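PDB 7K46: aspartate carbamoyltransferase from Leishmania major, which probably catalyses the transfer of the carbamoyl group of carbamoyl phosphate to L-aspartate, an early step of pyrimidine synthesis. Local coordinates for residues A[51-57]-A[103-108]; A[107-113]-A[129-135]; A[180-184]-A[208-212]; A[189-195]-A[219-225]. One frame throughout, in Å; residues are numbered along the deposited sequence. Where two conformers were deposited one is given.

Contact 1 of 4, residues A[51-57]-A[103-108]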
loop_
_atom_site.group_PDB
_atom_site.type_symbol
_atom_site.label_atom_id
_atom_site.label_comp_id
_atom_site.label_asym_id
_atom_site.label_seq_id
_atom_site.Cartn_x
_atom_site.Cartn_y
_atom_site.Cartn_z
ATOM N N GLY A 51 -3.185 5.893 -15.693
ATOM C CA GLY A 51 -3.109 7.274 -15.263
ATOM C C GLY A 51 -4.271 7.770 -14.422
ATOM O O GLY A 51 -4.270 8.947 -14.041
ATOM N N ARG A 52 -5.265 6.931 -14.133
ATOM C CA ARG A 52 -6.354 7.296 -13.237
ATOM C C ARG A 52 -6.090 6.711 -11.853
ATOM O O ARG A 52 -5.516 5.630 -11.720
ATOM C CB ARG A 52 -7.706 6.800 -13.762
ATOM C CG ARG A 52 -7.957 7.104 -15.239
ATOM C CD ARG A 52 -7.839 8.594 -15.573
ATOM N NE ARG A 52 -7.742 8.772 -17.022
ATOM C CZ ARG A 52 -6.998 9.683 -17.636
ATOM N NH1 ARG A 52 -6.300 10.582 -16.958
ATOM N NH2 ARG A 52 -6.951 9.692 -18.968
ATOM N N VAL A 53 -6.528 7.428 -10.821
ATOM C CA VAL A 53 -6.154 7.133 -9.439
ATOM C C VAL A 53 -7.404 6.835 -8.620
ATOM O O VAL A 53 -8.352 7.627 -8.614
ATOM C CB VAL A 53 -5.379 8.308 -8.817
ATOM C CG1 VAL A 53 -5.243 8.125 -7.288
ATOM C CG2 VAL A 53 -4.014 8.440 -9.485
ATOM N N MET A 54 -7.386 5.708 -7.913
ATOM C CA MET A 54 -8.385 5.371 -6.910
ATOM C C MET A 54 -7.774 5.585 -5.531
ATOM O O MET A 54 -6.639 5.151 -5.285
ATOM C CB MET A 54 -8.823 3.905 -7.054
ATOM C CG MET A 54 -9.538 3.328 -5.803
ATOM S SD MET A 54 -9.798 1.532 -5.907
ATOM C CE MET A 54 -11.123 1.466 -7.113
ATOM N N THR A 55 -8.520 6.227 -4.628
ATOM C CA THR A 55 -8.148 6.214 -3.212
ATOM C C THR A 55 -9.237 5.525 -2.403
ATOM O O THR A 55 -10.373 6.036 -2.334
ATOM C CB THR A 55 -7.909 7.618 -2.639
ATOM O OG1 THR A 55 -6.862 8.269 -3.361
ATOM C CG2 THR A 55 -7.486 7.505 -1.174
ATOM N N PRO A 56 -8.942 4.408 -1.745
ATOM C CA PRO A 56 -9.878 3.860 -0.758
ATOM C C PRO A 56 -9.709 4.545 0.586
ATOM O O PRO A 56 -8.592 4.856 1.016
ATOM C CB PRO A 56 -9.478 2.376 -0.670
ATOM C CG PRO A 56 -8.382 2.182 -1.736
ATOM C CD PRO A 56 -7.777 3.534 -1.932
ATOM N N LEU A 57 -10.840 4.781 1.247
ATOM C CA LEU A 57 -10.869 5.394 2.573
ATOM C C LEU A 57 -11.722 4.472 3.435
ATOM O O LEU A 57 -12.954 4.528 3.379
ATOM C CB LEU A 57 -11.426 6.819 2.519
ATOM C CG LEU A 57 -11.245 7.667 3.782
ATOM C CD1 LEU A 57 -9.761 8.000 4.004
ATOM C CD2 LEU A 57 -12.094 8.933 3.704
ATOM N N LEU A 103 -8.706 13.876 -0.672
ATOM C CA LEU A 103 -8.660 12.819 -1.682
ATOM C C LEU A 103 -8.971 13.360 -3.075
ATOM O O LEU A 103 -8.343 12.954 -4.063
ATOM C CB LEU A 103 -9.636 11.698 -1.320
ATOM C CG LEU A 103 -9.137 10.558 -0.432
ATOM C CD1 LEU A 103 -8.631 11.076 0.908
ATOM C CD2 LEU A 103 -10.241 9.507 -0.232
ATOM N N ASP A 104 -9.949 14.269 -3.180
ATOM C CA ASP A 104 -10.329 14.821 -4.481
ATOM C C ASP A 104 -9.231 15.665 -5.105
ATOM O O ASP A 104 -9.302 15.972 -6.304
ATOM C CB ASP A 104 -11.579 15.699 -4.371
ATOM C CG ASP A 104 -12.864 14.912 -4.429
ATOM O OD1 ASP A 104 -12.923 13.856 -5.096
ATOM O OD2 ASP A 104 -13.838 15.371 -3.801
ATOM N N SER A 105 -8.248 16.099 -4.316
ATOM C CA SER A 105 -7.190 16.914 -4.886
ATOM C C SER A 105 -6.324 16.119 -5.859
ATOM O O SER A 105 -5.677 16.712 -6.728
ATOM C CB SER A 105 -6.338 17.520 -3.772
ATOM O OG SER A 105 -5.516 16.526 -3.176
ATOM N N TYR A 106 -6.306 14.793 -5.754
ATOM C CA TYR A 106 -5.436 14.019 -6.625
ATOM C C TYR A 106 -6.084 12.766 -7.208
ATOM O O TYR A 106 -5.440 12.098 -8.026
ATOM C CB TYR A 106 -4.143 13.643 -5.861
ATOM C CG TYR A 106 -4.421 12.705 -4.723
ATOM C CD1 TYR A 106 -4.569 11.337 -4.955
ATOM C CD2 TYR A 106 -4.589 13.180 -3.422
ATOM C CE1 TYR A 106 -4.862 10.455 -3.928
ATOM C CE2 TYR A 106 -4.889 12.300 -2.376
ATOM C CZ TYR A 106 -5.029 10.937 -2.646
ATOM O OH TYR A 106 -5.329 10.038 -1.641
ATOM N N SER A 107 -7.319 12.421 -6.827
ATOM C CA SER A 107 -7.952 11.156 -7.198
ATOM C C SER A 107 -8.951 11.340 -8.339
ATOM O O SER A 107 -9.478 12.432 -8.569
ATOM C CB SER A 107 -8.700 10.528 -6.009
ATOM O OG SER A 107 -7.864 10.284 -4.891
ATOM N N ASP A 108 -9.233 10.230 -9.027
ATOM C CA ASP A 108 -10.323 10.146 -9.993
ATOM C C ASP A 108 -11.551 9.429 -9.450
ATOM O O ASP A 108 -12.656 9.662 -9.942
ATOM C CB ASP A 108 -9.858 9.416 -11.257
ATOM C CG ASP A 108 -8.772 10.172 -11.988
ATOM O OD1 ASP A 108 -9.101 11.069 -12.800
ATOM O OD2 ASP A 108 -7.590 9.889 -11.712
HETATM O O HOH W 1 -6.816 11.877 -14.164
#
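T55 turns its hydroxyl beside its backbone N (chi1 -59°), and S107 does the same with OG (chi1 -58°). The two hydroxyls then meet between the strand and the turn, with T55 OG1 2.7 Å from S107 OG. T55 OG1 also lies 2.9 Å from Y106 OH in a hydrogen bond that either group could donate. S107 OG passes its own proton back to L103 O at 2.8 Å, from above the carbonyl plane. Y106 N reaches L103 O from the other face of that plane, so two donors grip this carbonyl. L103 O also sits over the centre of the Y106 ring, while V53 CG1 touches the ring edge at CD1. T55 CG2 lies 3.5 Å from L103 CD2, but L103 has two conformers, so this contact is doubtful.

D108 closes the contact with a two-point grip on V53. D108 N donates to V53 O at 2.8 Å. V53 N donates to D108 OD2, also at 2.8 Å, on the anti side of the carboxylate. A water joins D108 OD1 to R52 NH1. R75 of the second subunit forms a salt bridge with D108 OD2, and R52 NH2 bonds G43 O of that subunit. The contact lets the chain leaving helix 96-104 dock along strand 53-58 before it enters strand 109-113, with helix 63-74 packed on M54 and P56.

Contact 2 of 4, residues A[107-113]-A[129-135]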
loop_
_atom_site.group_PDB
_atom_site.type_symbol
_atom_site.label_atom_id
_atom_site.label_comp_id
_atom_site.label_asym_id
_atom_site.label_seq_id
_atom_site.Cartn_x
_atom_site.Cartn_y
_atom_site.Cartn_z
ATOM N N SER A 107 -7.319 12.421 -6.827
ATOM C CA SER A 107 -7.952 11.156 -7.198
ATOM C C SER A 107 -8.951 11.340 -8.339
ATOM O O SER A 107 -9.478 12.432 -8.569
ATOM C CB SER A 107 -8.700 10.528 -6.009
ATOM O OG SER A 107 -7.864 10.284 -4.891
ATOM N N ASP A 108 -9.233 10.230 -9.027
ATOM C CA ASP A 108 -10.323 10.146 -9.993
ATOM C C ASP A 108 -11.551 9.429 -9.450
ATOM O O ASP A 108 -12.656 9.662 -9.942
ATOM C CB ASP A 108 -9.858 9.416 -11.257
ATOM C CG ASP A 108 -8.772 10.172 -11.988
ATOM O OD1 ASP A 108 -9.101 11.069 -12.800
ATOM O OD2 ASP A 108 -7.590 9.889 -11.712
ATOM N N VAL A 109 -11.379 8.532 -8.486
ATOM C CA VAL A 109 -12.499 7.805 -7.901
ATOM C C VAL A 109 -12.149 7.511 -6.450
ATOM O O VAL A 109 -10.991 7.225 -6.121
ATOM C CB VAL A 109 -12.836 6.514 -8.695
ATOM C CG1 VAL A 109 -11.667 5.521 -8.691
ATOM C CG2 VAL A 109 -14.129 5.851 -8.158
ATOM N N LEU A 110 -13.149 7.626 -5.573
ATOM C CA LEU A 110 -12.989 7.317 -4.161
ATOM C C LEU A 110 -13.785 6.061 -3.833
ATOM O O LEU A 110 -14.812 5.788 -4.459
ATOM C CB LEU A 110 -13.472 8.482 -3.280
ATOM C CG LEU A 110 -13.037 9.910 -3.633
ATOM C CD1 LEU A 110 -13.457 10.874 -2.514
ATOM C CD2 LEU A 110 -11.541 9.965 -3.831
ATOM N N VAL A 111 -13.297 5.283 -2.862
ATOM C CA VAL A 111 -14.020 4.113 -2.353
ATOM C C VAL A 111 -14.157 4.294 -0.848
ATOM O O VAL A 111 -13.151 4.271 -0.128
ATOM C CB VAL A 111 -13.308 2.788 -2.682
ATOM C CG1 VAL A 111 -14.144 1.589 -2.185
ATOM C CG2 VAL A 111 -13.021 2.662 -4.189
ATOM N N LEU A 112 -15.393 4.460 -0.365
ATOM C CA LEU A 112 -15.651 4.762 1.042
ATOM C C LEU A 112 -16.264 3.562 1.760
ATOM O O LEU A 112 -17.298 3.025 1.332
ATOM C CB LEU A 112 -16.581 5.972 1.197
ATOM C CG LEU A 112 -16.915 6.307 2.659
ATOM C CD1 LEU A 112 -15.672 6.852 3.390
ATOM C CD2 LEU A 112 -18.085 7.284 2.764
ATOM N N ARG A 113 -15.641 3.168 2.866
ATOM C CA ARG A 113 -16.178 2.155 3.772
ATOM C C ARG A 113 -16.277 2.768 5.165
ATOM O O ARG A 113 -15.256 3.033 5.815
ATOM C CB ARG A 113 -15.294 0.911 3.770
ATOM C CG ARG A 113 -15.700 -0.138 4.776
ATOM C CD ARG A 113 -16.755 -1.061 4.211
ATOM N NE ARG A 113 -17.093 -2.125 5.149
ATOM C CZ ARG A 113 -17.435 -3.359 4.795
ATOM N NH1 ARG A 113 -17.493 -3.723 3.521
ATOM N NH2 ARG A 113 -17.717 -4.253 5.745
ATOM N N HIS A 129 -15.461 13.916 -7.254
ATOM C CA HIS A 129 -15.274 12.723 -8.059
ATOM C C HIS A 129 -16.222 11.642 -7.555
ATOM O O HIS A 129 -16.733 11.731 -6.431
ATOM C CB HIS A 129 -13.819 12.230 -8.000
ATOM C CG HIS A 129 -12.835 13.201 -8.578
ATOM N ND1 HIS A 129 -12.135 14.102 -7.804
ATOM C CD2 HIS A 129 -12.483 13.452 -9.861
ATOM C CE1 HIS A 129 -11.372 14.848 -8.584
ATOM N NE2 HIS A 129 -11.564 14.473 -9.837
ATOM N N PRO A 130 -16.504 10.625 -8.370
ATOM C CA PRO A 130 -17.433 9.574 -7.937
ATOM C C PRO A 130 -16.928 8.839 -6.703
ATOM O O PRO A 130 -15.732 8.563 -6.562
ATOM C CB PRO A 130 -17.501 8.644 -9.154
ATOM C CG PRO A 130 -17.223 9.568 -10.326
ATOM C CD PRO A 130 -16.158 10.494 -9.800
ATOM N N ILE A 131 -17.866 8.517 -5.813
ATOM C CA ILE A 131 -17.610 7.698 -4.632
ATOM C C ILE A 131 -18.292 6.352 -4.833
ATOM O O ILE A 131 -19.487 6.297 -5.146
ATOM C CB ILE A 131 -18.132 8.365 -3.348
ATOM C CG1 ILE A 131 -17.420 9.692 -3.087
ATOM C CG2 ILE A 131 -17.968 7.418 -2.138
ATOM C CD1 ILE A 131 -18.054 10.473 -1.950
ATOM N N MET A 132 -17.536 5.275 -4.641
ATOM C CA MET A 132 -18.083 3.924 -4.604
ATOM C C MET A 132 -18.340 3.558 -3.145
ATOM O O MET A 132 -17.406 3.512 -2.334
ATOM C CB MET A 132 -17.113 2.916 -5.230
ATOM C CG MET A 132 -16.591 3.248 -6.624
ATOM S SD MET A 132 -17.845 3.222 -7.919
ATOM C CE MET A 132 -18.187 4.973 -8.074
ATOM N N ASN A 133 -19.594 3.305 -2.803
ATOM C CA ASN A 133 -19.916 2.885 -1.444
ATOM C C ASN A 133 -19.523 1.414 -1.274
ATOM O O ASN A 133 -20.092 0.528 -1.915
ATOM C CB ASN A 133 -21.400 3.120 -1.167
ATOM C CG ASN A 133 -21.851 2.495 0.135
ATOM O OD1 ASN A 133 -21.035 2.212 1.019
ATOM N ND2 ASN A 133 -23.160 2.284 0.268
ATOM N N ALA A 134 -18.547 1.149 -0.406
ATOM C CA ALA A 134 -18.042 -0.199 -0.178
ATOM C C ALA A 134 -18.763 -0.931 0.958
ATOM O O ALA A 134 -18.311 -2.005 1.374
ATOM C CB ALA A 134 -16.537 -0.146 0.105
ATOM N N GLY A 135 -19.870 -0.386 1.461
ATOM C CA GLY A 135 -20.652 -1.066 2.481
ATOM C C GLY A 135 -20.843 -0.208 3.716
ATOM O O GLY A 135 -19.900 0.463 4.143
#
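A parallel beta-alpha-beta unit sets strands 109-113 and 131-133 side by side. L110 N donates to P130 O at 2.9 Å, almost straight at the hydrogen (178°). M132 N bonds L110 O, L112 N bonds M132 O, and A134 N bonds L112 O. The residues of 131-133 thus pair in step with 110-112. L110, L112 and I131 share one face of the sheet, where L112 CB meets I131 CG2 at 3.9 Å. Helix 117-126, the crossover between the two strands, packs on I131 from this side. V111 and M132 point to the other face, which receives helix 309-326. There M132 sets CG beside its backbone N (chi1 -52°), which brings CG to 3.9 Å from V109 CG2.

The ends are polar. R113 NH1 donates to A134 O at 2.9 Å, with the oxygen 27° out of the guanidinium plane. R113 NE forms a salt bridge with E60. N133 OD1 accepts from G135 N in an Asx turn. At the start of the pair, S107 O sits over the centre of the H129 ring, 3.0 Å above its plane. H129 ND1 is hydrogen-bonded to D104 OD1.

Contact 3 of 4, residues A[180-184]-A[208-212]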
loop_
_atom_site.group_PDB
_atom_site.type_symbol
_atom_site.label_atom_id
_atom_site.label_comp_id
_atom_site.label_asym_id
_atom_site.label_seq_id
_atom_site.Cartn_x
_atom_site.Cartn_y
_atom_site.Cartn_z
ATOM N N LEU A 180 -32.671 -8.696 -0.735
ATOM C CA LEU A 180 -34.046 -9.114 -0.998
ATOM C C LEU A 180 -34.812 -8.038 -1.766
ATOM O O LEU A 180 -35.507 -8.333 -2.748
ATOM C CB LEU A 180 -34.749 -9.448 0.316
ATOM C CG LEU A 180 -36.240 -9.747 0.185
ATOM C CD1 LEU A 180 -36.449 -10.942 -0.739
ATOM C CD2 LEU A 180 -36.873 -9.994 1.559
ATOM N N LYS A 181 -34.703 -6.779 -1.331
ATOM C CA LYS A 181 -35.403 -5.702 -2.032
ATOM C C LYS A 181 -34.975 -5.638 -3.492
ATOM O O LYS A 181 -35.813 -5.507 -4.392
ATOM C CB LYS A 181 -35.137 -4.358 -1.359
ATOM C CG LYS A 181 -35.726 -4.188 0.030
ATOM C CD LYS A 181 -35.258 -2.849 0.582
ATOM C CE LYS A 181 -35.644 -2.659 2.021
ATOM N NZ LYS A 181 -35.202 -1.315 2.487
ATOM N N LEU A 182 -33.668 -5.748 -3.743
ATOM C CA LEU A 182 -33.158 -5.660 -5.107
ATOM C C LEU A 182 -33.656 -6.821 -5.959
ATOM O O LEU A 182 -34.058 -6.627 -7.114
ATOM C CB LEU A 182 -31.631 -5.628 -5.079
ATOM C CG LEU A 182 -30.957 -5.318 -6.409
ATOM C CD1 LEU A 182 -31.239 -3.876 -6.774
ATOM C CD2 LEU A 182 -29.464 -5.573 -6.319
ATOM N N LEU A 183 -33.628 -8.037 -5.408
ATOM C CA LEU A 183 -34.052 -9.208 -6.172
ATOM C C LEU A 183 -35.541 -9.127 -6.508
ATOM O O LEU A 183 -35.945 -9.362 -7.653
ATOM C CB LEU A 183 -33.743 -10.488 -5.388
ATOM C CG LEU A 183 -32.273 -10.906 -5.244
ATOM C CD1 LEU A 183 -32.094 -12.124 -4.335
ATOM C CD2 LEU A 183 -31.682 -11.187 -6.617
ATOM N N ALA A 184 -36.371 -8.789 -5.514
ATOM C CA ALA A 184 -37.816 -8.743 -5.726
ATOM C C ALA A 184 -38.211 -7.620 -6.675
ATOM O O ALA A 184 -39.214 -7.735 -7.384
ATOM C CB ALA A 184 -38.543 -8.574 -4.392
ATOM N N GLU A 208 -43.128 -5.343 4.078
ATOM C CA GLU A 208 -44.008 -4.301 3.566
ATOM C C GLU A 208 -43.360 -3.583 2.392
ATOM O O GLU A 208 -44.036 -3.230 1.423
ATOM C CB GLU A 208 -44.365 -3.312 4.678
ATOM N N HIS A 209 -42.039 -3.387 2.450
ATOM C CA HIS A 209 -41.355 -2.673 1.375
ATOM C C HIS A 209 -41.454 -3.420 0.050
ATOM O O HIS A 209 -41.654 -2.805 -1.003
ATOM C CB HIS A 209 -39.889 -2.440 1.738
ATOM C CG HIS A 209 -39.143 -1.641 0.712
ATOM N ND1 HIS A 209 -38.909 -0.288 0.846
ATOM C CD2 HIS A 209 -38.607 -2.000 -0.480
ATOM C CE1 HIS A 209 -38.245 0.147 -0.211
ATOM N NE2 HIS A 209 -38.052 -0.870 -1.032
ATOM N N VAL A 210 -41.308 -4.749 0.074
ATOM C CA VAL A 210 -41.308 -5.517 -1.169
ATOM C C VAL A 210 -42.707 -5.936 -1.606
ATOM O O VAL A 210 -42.847 -6.544 -2.677
ATOM C CB VAL A 210 -40.406 -6.766 -1.053
ATOM C CG1 VAL A 210 -38.975 -6.359 -0.705
ATOM C CG2 VAL A 210 -40.963 -7.753 -0.031
ATOM N N ALA A 211 -43.748 -5.600 -0.835
ATOM C CA ALA A 211 -45.083 -6.148 -1.086
ATOM C C ALA A 211 -45.606 -5.785 -2.478
ATOM O O ALA A 211 -46.159 -6.643 -3.180
ATOM C CB ALA A 211 -46.053 -5.679 0.001
ATOM N N THR A 212 -45.455 -4.523 -2.893
ATOM C CA THR A 212 -45.887 -4.121 -4.232
ATOM C C THR A 212 -45.250 -5.005 -5.301
ATOM O O THR A 212 -45.933 -5.496 -6.209
ATOM C CB THR A 212 -45.544 -2.646 -4.486
ATOM O OG1 THR A 212 -46.371 -1.802 -3.673
ATOM C CG2 THR A 212 -45.771 -2.288 -5.953
#
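K181 lays its aliphatic chain across one face of the H209 imidazole. Its CD stands 3.9 Å from the ring centroid, a CH-pi contact displaced toward the rim. The nearest ring atom is H209 CD2, 3.6 Å from K181 CD. K181 CG and CE flank this point, at 3.7 Å and 3.9 Å from the same H209 CD2. The lysine chain is extended beyond CG, which lets three successive methylenes lie along the ring. In H209, chi1 (-177°) carries the ring toward K181, and chi2 (99°) turns its face to the lysine chain. K181 NZ ends 4.2 Å from H209 ND1, so the methylenes and not the amino group make the close contact.

Helices 174-186 and 204-217 run side by side here, with their short segments nearly parallel and their axes 9.6 Å apart. They belong to the aspartate-binding domain, whose parallel sheet takes in strand 191-195 from the chain between them.

V210 points toward helix 174-186. It sets CG1 beside its backbone N (chi1 -58°), which brings this methyl to K181 CA at 3.9 Å. K181 CG lies nearly as close to that methyl. L180 CG makes a longer contact with V210 CG1, and A184 CB meets V210 CB at 4.2 Å. L180 also packs on L166 of strand 163-167, at the sheet beneath the helix.

Contact 4 of 4, residues A[189-195]-A[219-225]; sequences LRKVYLI and IAIQQAS
Backbone hydrogen bonds join 189-195 and 219-225 as parallel strands. A220 N donates to R190 O at 3.1 Å, and V192 N returns a bond to A220 O at 2.8 Å. Q222 N then bonds V192 O, L194 N bonds Q222 O, and A224 N bonds L194 O. The alternation keeps K191 to I195 paired in order with A220 to A224. CA-H...O contacts lie between these bonds, as from K191 CA to A220 O.

Polar side chains meet on the face that carries K191, Y193 and Q222. K191 has its CG anti to the backbone N (chi1 -173°) and a fully extended chain. It carries NZ up off the sheet face to Q222 OE1 at 2.8 Å, nearly in line with the amide C=O. NZ also donates to Y193 OH at 3.0 Å, so one ammonium group ties both strands. Y193 and Q222 lie side by side, and the amide is turned 66° from the ring. Q222 NE2 is at the ring edge, while K191 CG lies over one face, toward the rim.

Apolar contacts occur on both faces. On that of V192, L194 and I221, I221 CD1 touches V192 CB at 3.7 Å, and I221 CG2 touches L194 CD1 at the same distance. On the K191 face, I195 CD1 packs on A224 CB. Near the start of the pair, L189 CB meets I219 CD1 at 4.0 Å.

Strand 220-224 is the outermost on this side of the five-stranded sheet within the chain, and strand 163-167 flanks 191-195 on the other. Helix 204-217 packs on L194 and I221. Helix 229-234 lies against Y193 and I195, and its D234 bonds Y193 OH.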
loop_
_atom_site.group_PDB
_atom_site.type_symbol
_atom_site.label_atom_id
_atom_site.label_comp_id
_atom_site.label_asym_id
_atom_site.label_seq_id
_atom_site.Cartn_x
_atom_site.Cartn_y
_atom_site.Cartn_z
ATOM N N LEU A 189 -38.614 -13.757 -9.615
ATOM C CA LEU A 189 -38.334 -14.866 -8.716
ATOM C C LEU A 189 -39.536 -15.795 -8.624
ATOM O O LEU A 189 -40.684 -15.366 -8.723
ATOM C CB LEU A 189 -37.997 -14.351 -7.321
ATOM C CG LEU A 189 -36.895 -13.290 -7.231
ATOM C CD1 LEU A 189 -36.736 -12.905 -5.767
ATOM C CD2 LEU A 189 -35.603 -13.828 -7.804
ATOM N N ARG A 190 -39.262 -17.084 -8.424
ATOM C CA ARG A 190 -40.344 -18.001 -8.086
ATOM C C ARG A 190 -40.658 -17.944 -6.595
ATOM O O ARG A 190 -41.823 -17.821 -6.203
ATOM C CB ARG A 190 -39.991 -19.430 -8.506
ATOM C CG ARG A 190 -41.024 -20.468 -8.053
ATOM C CD ARG A 190 -40.871 -21.798 -8.781
ATOM N NE ARG A 190 -39.588 -22.440 -8.507
ATOM C CZ ARG A 190 -39.325 -23.154 -7.420
ATOM N NH1 ARG A 190 -40.215 -23.290 -6.454
ATOM N NH2 ARG A 190 -38.134 -23.738 -7.297
ATOM N N LYS A 191 -39.635 -18.003 -5.745
ATOM C CA LYS A 191 -39.899 -18.154 -4.323
ATOM C C LYS A 191 -38.688 -17.710 -3.525
ATOM O O LYS A 191 -37.551 -17.951 -3.937
ATOM C CB LYS A 191 -40.247 -19.612 -3.999
ATOM C CG LYS A 191 -40.703 -19.863 -2.569
ATOM C CD LYS A 191 -41.359 -21.237 -2.489
ATOM C CE LYS A 191 -42.115 -21.427 -1.189
ATOM N NZ LYS A 191 -42.670 -22.819 -1.082
ATOM N N VAL A 192 -38.939 -17.068 -2.383
ATOM C CA VAL A 192 -37.892 -16.732 -1.417
ATOM C C VAL A 192 -38.232 -17.422 -0.103
ATOM O O VAL A 192 -39.297 -17.173 0.482
ATOM C CB VAL A 192 -37.751 -15.215 -1.194
ATOM C CG1 VAL A 192 -36.703 -14.932 -0.104
ATOM C CG2 VAL A 192 -37.394 -14.482 -2.494
ATOM N N TYR A 193 -37.329 -18.279 0.360
ATOM C CA TYR A 193 -37.409 -18.841 1.704
ATOM C C TYR A 193 -36.610 -17.949 2.642
ATOM O O TYR A 193 -35.457 -17.618 2.348
ATOM C CB TYR A 193 -36.854 -20.269 1.741
ATOM C CG TYR A 193 -37.669 -21.285 0.977
ATOM C CD1 TYR A 193 -38.752 -21.926 1.577
ATOM C CD2 TYR A 193 -37.360 -21.615 -0.339
ATOM C CE1 TYR A 193 -39.513 -22.861 0.891
ATOM C CE2 TYR A 193 -38.119 -22.563 -1.041
ATOM C CZ TYR A 193 -39.196 -23.178 -0.417
ATOM O OH TYR A 193 -39.954 -24.115 -1.096
ATOM N N LEU A 194 -37.220 -17.562 3.767
ATOM C CA LEU A 194 -36.570 -16.746 4.796
ATOM C C LEU A 194 -36.344 -17.640 6.014
ATOM O O LEU A 194 -37.277 -17.897 6.780
ATOM C CB LEU A 194 -37.427 -15.533 5.147
ATOM C CG LEU A 194 -37.763 -14.593 3.983
ATOM C CD1 LEU A 194 -38.795 -13.547 4.420
ATOM C CD2 LEU A 194 -36.492 -13.931 3.468
ATOM N N ILE A 195 -35.105 -18.111 6.189
ATOM C CA ILE A 195 -34.761 -19.113 7.199
ATOM C C ILE A 195 -33.986 -18.415 8.308
ATOM O O ILE A 195 -32.844 -17.990 8.100
ATOM C CB ILE A 195 -33.928 -20.262 6.610
ATOM C CG1 ILE A 195 -34.559 -20.816 5.320
ATOM C CG2 ILE A 195 -33.700 -21.347 7.667
ATOM C CD1 ILE A 195 -35.934 -21.448 5.521
ATOM N N ILE A 219 -44.386 -13.493 -6.578
ATOM C CA ILE A 219 -43.311 -14.187 -5.870
ATOM C C ILE A 219 -43.855 -14.762 -4.567
ATOM O O ILE A 219 -44.500 -14.051 -3.786
ATOM C CB ILE A 219 -42.141 -13.230 -5.591
ATOM C CG1 ILE A 219 -41.617 -12.624 -6.902
ATOM C CG2 ILE A 219 -41.014 -13.945 -4.782
ATOM C CD1 ILE A 219 -40.637 -11.470 -6.698
ATOM N N ALA A 220 -43.588 -16.047 -4.324
ATOM C CA ALA A 220 -43.904 -16.661 -3.042
ATOM C C ALA A 220 -42.849 -16.298 -2.001
ATOM O O ALA A 220 -41.640 -16.338 -2.272
ATOM C CB ALA A 220 -43.992 -18.181 -3.183
ATOM N N ILE A 221 -43.309 -15.940 -0.805
ATOM C CA ILE A 221 -42.442 -15.690 0.346
ATOM C C ILE A 221 -42.825 -16.673 1.442
ATOM O O ILE A 221 -44.007 -16.778 1.793
ATOM C CB ILE A 221 -42.573 -14.245 0.856
ATOM C CG1 ILE A 221 -42.275 -13.231 -0.264
ATOM C CG2 ILE A 221 -41.688 -14.022 2.097
ATOM C CD1 ILE A 221 -40.836 -13.179 -0.714
ATOM N N GLN A 222 -41.836 -17.381 1.993
ATOM C CA GLN A 222 -42.094 -18.388 3.026
ATOM C C GLN A 222 -41.083 -18.241 4.154
ATOM O O GLN A 222 -39.874 -18.296 3.912
ATOM C CB GLN A 222 -42.033 -19.804 2.449
ATOM C CG GLN A 222 -42.532 -20.878 3.443
ATOM C CD GLN A 222 -42.532 -22.270 2.850
ATOM O OE1 GLN A 222 -42.836 -22.451 1.672
ATOM N NE2 GLN A 222 -42.178 -23.264 3.663
ATOM N N GLN A 223 -41.579 -18.069 5.384
ATOM C CA GLN A 223 -40.745 -17.998 6.580
ATOM C C GLN A 223 -40.701 -19.346 7.289
ATOM O O GLN A 223 -41.731 -20.007 7.444
ATOM C CB GLN A 223 -41.266 -16.946 7.562
ATOM C CG GLN A 223 -40.896 -15.535 7.237
ATOM C CD GLN A 223 -41.332 -14.573 8.327
ATOM O OE1 GLN A 223 -42.292 -14.836 9.064
ATOM N NE2 GLN A 223 -40.636 -13.453 8.433
ATOM N N ALA A 224 -39.505 -19.736 7.741
ATOM C CA ALA A 224 -39.320 -20.954 8.522
ATOM C C ALA A 224 -38.129 -20.769 9.456
ATOM O O ALA A 224 -37.248 -19.945 9.210
ATOM C CB ALA A 224 -39.112 -22.180 7.622
ATOM N N SER A 225 -38.102 -21.548 10.537
ATOM C CA SER A 225 -37.032 -21.404 11.518
ATOM C C SER A 225 -35.843 -22.316 11.248
ATOM O O SER A 225 -34.851 -22.249 11.982
ATOM C CB SER A 225 -37.564 -21.665 12.935
ATOM O OG SER A 225 -38.001 -23.009 13.072
#

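The contacts fall into two pairs, one in each domain. Contacts 1 and 2 lie in the carbamoyl phosphate-binding domain, with centres 9 Å apart. They follow each other along the chain, share S107 and D108, and meet on one parallel sheet, where strands 53-58 and 109-113 are neighbours. Both also touch the second subunit. Contacts 3 and 4 come later, in the aspartate-binding domain, with centres 12 Å apart. Their segments alternate along the chain, joining helices 174-186 and 204-217 to strands 191-195 and 220-224. Contacts 1 and 4 are about 42 Å apart between centres. This two-domain layout fits the carbamoyltransferase family, whose substrates bind between the domains.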